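Local coordinates for protein copper-sensitive operon repressor (CsoR) (Geobacillus thermodenitrificans, PDB 4M1P) that senses Cu(I) as a DNA-binding transcriptional repressor and probably releases a copper-sensitive operon when the metal binds, at residues Arg28-Val39 against Gln55-Val66. The protein carries 1 engineered substitution. Sequence-based numbering, arbitrary orientation.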
ATOM      1  N   ARG A  28       7.708   7.667  20.082  1.00 68.47           N
ATOM      2  CA  ARG A  28       7.565   7.018  18.783  1.00 62.26           C
ATOM      3  C   ARG A  28       8.173   7.836  17.646  1.00 61.57           C
ATOM      4  O   ARG A  28       8.824   7.288  16.762  1.00 66.41           O
ATOM      5  CB  ARG A  28       6.095   6.713  18.513  1.00 60.04           C
ATOM      6  CG  ARG A  28       5.499   5.711  19.497  1.00 68.61           C
ATOM      7  CD  ARG A  28       4.012   5.494  19.263  1.00 77.70           C
ATOM      8  NE  ARG A  28       3.534   4.256  19.875  1.00 82.88           N
ATOM      9  CZ  ARG A  28       3.491   3.085  19.246  1.00 84.16           C
ATOM     10  NH1 ARG A  28       3.896   2.993  17.986  1.00 83.34           N
ATOM     11  NH2 ARG A  28       3.045   2.002  19.871  1.00 86.12           N
ATOM     12  N   LEU A  29       7.983   9.151  17.682  1.00 61.18           N
ATOM     13  CA  LEU A  29       8.581  10.032  16.685  1.00 59.72           C
ATOM     14  C   LEU A  29      10.087  10.200  16.912  1.00 65.54           C
ATOM     15  O   LEU A  29      10.855  10.322  15.952  1.00 65.75           O
ATOM     16  CB  LEU A  29       7.890  11.394  16.685  1.00 62.25           C
ATOM     17  CG  LEU A  29       6.366  11.418  16.548  1.00 61.81           C
ATOM     18  CD1 LEU A  29       5.859  12.854  16.560  1.00 60.61           C
ATOM     19  CD2 LEU A  29       5.908  10.698  15.293  1.00 56.88           C
ATOM     20  N   LYS A  30      10.510  10.214  18.176  1.00 66.49           N
ATOM     21  CA  LYS A  30      11.934  10.248  18.485  1.00 68.07           C
ATOM     22  C   LYS A  30      12.613   8.990  17.943  1.00 64.98           C
ATOM     23  O   LYS A  30      13.595   9.081  17.205  1.00 63.82           O
ATOM     24  CB  LYS A  30      12.175  10.378  19.993  1.00 72.38           C
ATOM     25  CG  LYS A  30      11.928  11.779  20.556  1.00 74.64           C
ATOM     26  CD  LYS A  30      12.867  12.814  19.953  1.00 72.08           C
ATOM     27  CE  LYS A  30      12.513  14.218  20.414  1.00 72.83           C
ATOM     28  NZ  LYS A  30      12.594  14.361  21.893  1.00 80.61           N
ATOM     29  N   ARG A  31      12.082   7.822  18.304  1.00 60.56           N
ATOM     30  CA  ARG A  31      12.618   6.558  17.808  1.00 62.23           C
ATOM     31  C   ARG A  31      12.709   6.608  16.286  1.00 64.11           C
ATOM     32  O   ARG A  31      13.753   6.304  15.703  1.00 63.89           O
ATOM     33  CB  ARG A  31      11.746   5.381  18.248  1.00 58.75           C
ATOM     34  N   ILE A  32      11.620   7.033  15.652  1.00 62.77           N
ATOM     35  CA  ILE A  32      11.606   7.206  14.206  1.00 58.49           C
ATOM     36  C   ILE A  32      12.669   8.211  13.739  1.00 61.24           C
ATOM     37  O   ILE A  32      13.360   7.955  12.752  1.00 63.05           O
ATOM     38  CB  ILE A  32      10.208   7.592  13.693  1.00 58.84           C
ATOM     39  CG1 ILE A  32       9.256   6.398  13.778  1.00 55.47           C
ATOM     40  CG2 ILE A  32      10.272   8.060  12.254  1.00 61.88           C
ATOM     41  CD1 ILE A  32       7.854   6.706  13.263  1.00 51.61           C
ATOM     42  N   GLU A  33      12.813   9.333  14.450  1.00 59.59           N
ATOM     43  CA  GLU A  33      13.864  10.307  14.135  1.00 60.52           C
ATOM     44  C   GLU A  33      15.234   9.633  14.188  1.00 64.23           C
ATOM     45  O   GLU A  33      16.081   9.841  13.311  1.00 69.66           O
ATOM     46  CB  GLU A  33      13.830  11.523  15.087  1.00 57.73           C
ATOM     47  CG  GLU A  33      14.902  12.578  14.764  1.00 57.47           C
ATOM     48  CD  GLU A  33      15.083  13.662  15.837  1.00 62.24           C
ATOM     49  OE1 GLU A  33      14.158  13.886  16.645  1.00 65.48           O
ATOM     50  OE2 GLU A  33      16.160  14.298  15.857  1.00 55.95           O
ATOM     51  N   GLY A  34      15.445   8.819  15.220  1.00 62.07           N
ATOM     52  CA  GLY A  34      16.689   8.083  15.358  1.00 65.99           C
ATOM     53  C   GLY A  34      16.936   7.191  14.156  1.00 63.52           C
ATOM     54  O   GLY A  34      18.008   7.250  13.539  1.00 60.77           O
ATOM     55  N   GLN A  35      15.933   6.374  13.827  1.00 56.70           N
ATOM     56  CA  GLN A  35      15.990   5.499  12.667  1.00 54.23           C
ATOM     57  C   GLN A  35      16.405   6.290  11.435  1.00 57.27           C
ATOM     58  O   GLN A  35      17.304   5.880  10.697  1.00 64.90           O
ATOM     59  CB  GLN A  35      14.635   4.828  12.439  1.00 57.21           C
ATOM     60  CG  GLN A  35      14.196   3.898  13.563  1.00 60.92           C
ATOM     61  CD  GLN A  35      12.817   3.313  13.336  1.00 64.26           C
ATOM     62  OE1 GLN A  35      11.832   4.039  13.228  1.00 63.56           O
ATOM     63  NE2 GLN A  35      12.742   1.988  13.263  1.00 68.54           N
ATOM     64  N   VAL A  36      15.773   7.443  11.234  1.00 53.43           N
ATOM     65  CA  VAL A  36      16.093   8.302  10.096  1.00 56.22           C
ATOM     66  C   VAL A  36      17.564   8.753  10.084  1.00 61.50           C
ATOM     67  O   VAL A  36      18.212   8.764   9.031  1.00 67.31           O
ATOM     68  CB  VAL A  36      15.140   9.514  10.004  1.00 54.88           C
ATOM     69  CG1 VAL A  36      15.550  10.438   8.875  1.00 53.01           C
ATOM     70  CG2 VAL A  36      13.711   9.041   9.783  1.00 54.79           C
ATOM     71  N   ARG A  37      18.102   9.111  11.244  1.00 60.20           N
ATOM     72  CA  ARG A  37      19.512   9.497  11.302  1.00 61.25           C
ATOM     73  C   ARG A  37      20.411   8.268  11.246  1.00 59.46           C
ATOM     74  O   ARG A  37      21.523   8.326  10.718  1.00 61.95           O
ATOM     75  CB  ARG A  37      19.800  10.347  12.541  1.00 62.74           C
ATOM     76  CG  ARG A  37      19.078  11.681  12.506  1.00 61.77           C
ATOM     77  CD  ARG A  37      19.205  12.437  13.795  1.00 60.10           C
ATOM     78  NE  ARG A  37      20.592  12.691  14.149  1.00 58.35           N
ATOM     79  CZ  ARG A  37      20.956  13.464  15.164  1.00 61.92           C
ATOM     80  NH1 ARG A  37      20.025  14.049  15.898  1.00 60.51           N
ATOM     81  NH2 ARG A  37      22.239  13.657  15.438  1.00 64.56           N
ATOM     82  N   GLY A  38      19.928   7.155  11.787  1.00 58.04           N
ATOM     83  CA  GLY A  38      20.636   5.898  11.640  1.00 59.69           C
ATOM     84  C   GLY A  38      20.853   5.640  10.161  1.00 62.56           C
ATOM     85  O   GLY A  38      21.960   5.305   9.734  1.00 66.61           O
ATOM     86  N   VAL A  39      19.791   5.828   9.379  1.00 59.27           N
ATOM     87  CA  VAL A  39      19.839   5.609   7.939  1.00 56.95           C
ATOM     88  C   VAL A  39      20.808   6.593   7.303  1.00 57.58           C
ATOM     89  O   VAL A  39      21.577   6.234   6.407  1.00 62.16           O
ATOM     90  CB  VAL A  39      18.434   5.720   7.315  1.00 51.70           C
ATOM     91  CG1 VAL A  39      18.514   5.796   5.805  1.00 45.57           C
ATOM     92  CG2 VAL A  39      17.597   4.534   7.734  1.00 54.11           C
ATOM     93  N   GLN A  55      16.091  -1.000   6.835  1.00 53.24           N
ATOM     94  CA  GLN A  55      15.818   0.048   7.819  1.00 54.76           C
ATOM     95  C   GLN A  55      14.759   1.021   7.343  1.00 51.20           C
ATOM     96  O   GLN A  55      13.950   1.496   8.137  1.00 53.15           O
ATOM     97  CB  GLN A  55      17.087   0.806   8.199  1.00 56.20           C
ATOM     98  CG  GLN A  55      17.926   0.057   9.207  1.00 62.79           C
ATOM     99  CD  GLN A  55      17.109  -0.397  10.398  1.00 65.36           C
ATOM    100  OE1 GLN A  55      16.522   0.423  11.110  1.00 69.39           O
ATOM    101  NE2 GLN A  55      17.058  -1.708  10.619  1.00 60.76           N
ATOM    102  N   ILE A  56      14.762   1.326   6.052  1.00 45.58           N
ATOM    103  CA  ILE A  56      13.718   2.181   5.508  1.00 47.32           C
ATOM    104  C   ILE A  56      12.363   1.497   5.643  1.00 50.79           C
ATOM    105  O   ILE A  56      11.368   2.135   5.985  1.00 54.88           O
ATOM    106  CB  ILE A  56      13.990   2.568   4.049  1.00 47.35           C
ATOM    107  CG1 ILE A  56      15.164   3.551   3.985  1.00 45.71           C
ATOM    108  CG2 ILE A  56      12.748   3.184   3.415  1.00 35.92           C
ATOM    109  CD1 ILE A  56      15.401   4.136   2.625  1.00 45.07           C
ATOM    110  N   SER A  57      12.330   0.194   5.395  1.00 49.74           N
ATOM    111  CA  SER A  57      11.100  -0.563   5.554  1.00 51.77           C
ATOM    112  C   SER A  57      10.620  -0.488   6.997  1.00 52.78           C
ATOM    113  O   SER A  57       9.424  -0.332   7.260  1.00 53.14           O
ATOM    114  CB  SER A  57      11.301  -2.015   5.141  1.00 53.74           C
ATOM    115  OG  SER A  57      10.106  -2.738   5.348  1.00 56.81           O
ATOM    116  N   ALA A  58      11.563  -0.590   7.930  1.00 48.70           N
ATOM    117  CA  ALA A  58      11.253  -0.433   9.344  1.00 46.77           C
ATOM    118  C   ALA A  58      10.595   0.923   9.596  1.00 51.70           C
ATOM    119  O   ALA A  58       9.522   0.990  10.194  1.00 54.46           O
ATOM    120  CB  ALA A  58      12.505  -0.584  10.189  1.00 40.87           C
ATOM    121  N   ILE A  59      11.235   1.994   9.126  1.00 48.84           N
ATOM    122  CA  ILE A  59      10.715   3.346   9.320  1.00 47.38           C
ATOM    123  C   ILE A  59       9.286   3.520   8.805  1.00 47.53           C
ATOM    124  O   ILE A  59       8.411   3.941   9.560  1.00 53.60           O
ATOM    125  CB  ILE A  59      11.629   4.403   8.694  1.00 44.45           C
ATOM    126  CG1 ILE A  59      13.031   4.282   9.277  1.00 46.18           C
ATOM    127  CG2 ILE A  59      11.086   5.793   8.966  1.00 43.37           C
ATOM    128  CD1 ILE A  59      14.046   5.203   8.649  1.00 48.34           C
ATOM    129  N   GLN A  60       9.052   3.198   7.535  1.00 47.27           N
ATOM    130  CA  GLN A  60       7.706   3.252   6.953  1.00 49.58           C
ATOM    131  C   GLN A  60       6.686   2.494   7.805  1.00 48.09           C
ATOM    132  O   GLN A  60       5.564   2.955   8.012  1.00 49.96           O
ATOM    133  CB  GLN A  60       7.710   2.686   5.536  1.00 45.57           C
ATOM    134  CG  GLN A  60       8.395   3.562   4.511  1.00 51.32           C
ATOM    135  CD  GLN A  60       8.376   2.932   3.136  1.00 67.72           C
ATOM    136  OE1 GLN A  60       8.345   1.706   3.005  1.00 74.86           O
ATOM    137  NE2 GLN A  60       8.384   3.762   2.102  1.00 73.60           N
ATOM    138  N   ALA A  61       7.092   1.332   8.297  1.00 48.72           N
ATOM    139  CA  ALA A  61       6.255   0.540   9.186  1.00 47.99           C
ATOM    140  C   ALA A  61       5.917   1.312  10.459  1.00 50.36           C
ATOM    141  O   ALA A  61       4.759   1.363  10.870  1.00 54.54           O
ATOM    142  CB  ALA A  61       6.946  -0.769   9.531  1.00 37.43           C
ATOM    143  N   ALA A  62       6.929   1.901  11.087  1.00 46.44           N
ATOM    144  CA  ALA A  62       6.716   2.653  12.320  1.00 51.07           C
ATOM    145  C   ALA A  62       5.833   3.881  12.085  1.00 56.65           C
ATOM    146  O   ALA A  62       5.103   4.300  12.982  1.00 61.35           O
ATOM    147  CB  ALA A  62       8.042   3.062  12.933  1.00 42.80           C
ATOM    148  N   LEU A  63       5.907   4.452  10.884  1.00 52.50           N
ATOM    149  CA  LEU A  63       5.101   5.615  10.533  1.00 54.41           C
ATOM    150  C   LEU A  63       3.632   5.267  10.321  1.00 53.05           C
ATOM    151  O   LEU A  63       2.749   6.021  10.738  1.00 52.85           O
ATOM    152  CB  LEU A  63       5.651   6.298   9.287  1.00 56.30           C
ATOM    153  CG  LEU A  63       6.672   7.393   9.548  1.00 59.41           C
ATOM    154  CD1 LEU A  63       7.220   7.893   8.239  1.00 64.55           C
ATOM    155  CD2 LEU A  63       6.035   8.527  10.329  1.00 55.86           C
ATOM    156  N   ARG A  64       3.376   4.142   9.656  1.00 49.52           N
ATOM    157  CA  ARG A  64       2.012   3.647   9.503  1.00 51.76           C
ATOM    158  C   ARG A  64       1.384   3.431  10.874  1.00 58.34           C
ATOM    159  O   ARG A  64       0.212   3.750  11.095  1.00 60.15           O
ATOM    160  CB  ARG A  64       1.990   2.339   8.717  1.00 48.65           C
ATOM    161  CG  ARG A  64       1.885   2.512   7.218  1.00 58.93           C
ATOM    162  CD  ARG A  64       1.643   1.174   6.518  1.00 70.02           C
ATOM    163  NE  ARG A  64       2.789   0.270   6.612  1.00 75.78           N
ATOM    164  CZ  ARG A  64       3.814   0.270   5.762  1.00 80.25           C
ATOM    165  NH1 ARG A  64       3.846   1.139   4.755  1.00 82.24           N
ATOM    166  NH2 ARG A  64       4.814  -0.590   5.920  1.00 79.61           N
ATOM    167  N   GLN A  65       2.181   2.902  11.797  1.00 60.87           N
ATOM    168  CA  GLN A  65       1.714   2.601  13.142  1.00 61.81           C
ATOM    169  C   GLN A  65       1.295   3.879  13.865  1.00 56.52           C
ATOM    170  O   GLN A  65       0.166   3.988  14.338  1.00 60.29           O
ATOM    171  CB  GLN A  65       2.801   1.863  13.927  1.00 67.95           C
ATOM    172  CG  GLN A  65       2.302   1.093  15.143  1.00 77.81           C
ATOM    173  CD  GLN A  65       3.401   0.271  15.798  1.00 90.11           C
ATOM    174  OE1 GLN A  65       3.347  -0.027  16.993  1.00 96.76           O
ATOM    175  NE2 GLN A  65       4.407  -0.101  15.013  1.00 91.86           N
ATOM    176  N   VAL A  66       2.192   4.853  13.942  1.00 44.47           N
ATOM    177  CA  VAL A  66       1.849   6.092  14.625  1.00 49.19           C
ATOM    178  C   VAL A  66       0.732   6.844  13.887  1.00 49.41           C
ATOM    179  O   VAL A  66      -0.129   7.453  14.513  1.00 53.64           O
ATOM    180  CB  VAL A  66       3.094   6.982  14.887  1.00 55.06           C
ATOM    181  CG1 VAL A  66       3.627   7.570  13.595  1.00 59.82           C
ATOM    182  CG2 VAL A  66       2.762   8.081  15.867  1.00 54.71           C
TER
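Ile32 and Ile59 both hold CG1 beside the backbone N with the chain extended beyond it (chi1 -72° and -57°), carrying each CD1 into a hole between side chains of the other helix. Ile32 is a knob among Ile59, Ala62, Leu63 and Val66; its CG1 lies 3.6 Å from Ala62 CB, and its CD1 reaches Leu63 CD2 at 3.9 Å. Ile59 returns the arrangement, seated among Ile32, Gln35, Val36 and Val39, with its CD1 3.7 Å from Val39 CG2. The two CG2 branches touch. Gln35 runs past Ile59 in the opposite direction, CB 3.6 Å from Ile59 CG1; in van der Waals contact, its NE2 lies beside Ala58 CB (4.0 Å) and its OE1 beside Ala62 CB (3.9 Å). At the Arg28-Val66 end the side chains of Leu29 and Val66 cross at about a right angle, CD2 meeting CG2. Beyond them the extended Arg28 brings NH1 to Gln65 OE1 in a weak but fairly straight hydrogen bond (3.2 Å), the oxygen near the guanidinium plane and the amide turned 69° from it. These reciprocal knobs-into-holes join helices 19-44 (largely predicted coiled coil) and 49-85 as a nearly antiparallel hairpin, the segment axes 9.9 Å apart at their closest. The hairpin builds the helical core of the repressor subunit; the copper ligands His74 and Cys78 lie further along helix 49-85. Cohesion is therefore mainly apolar, with one weak polar link at the exposed margin.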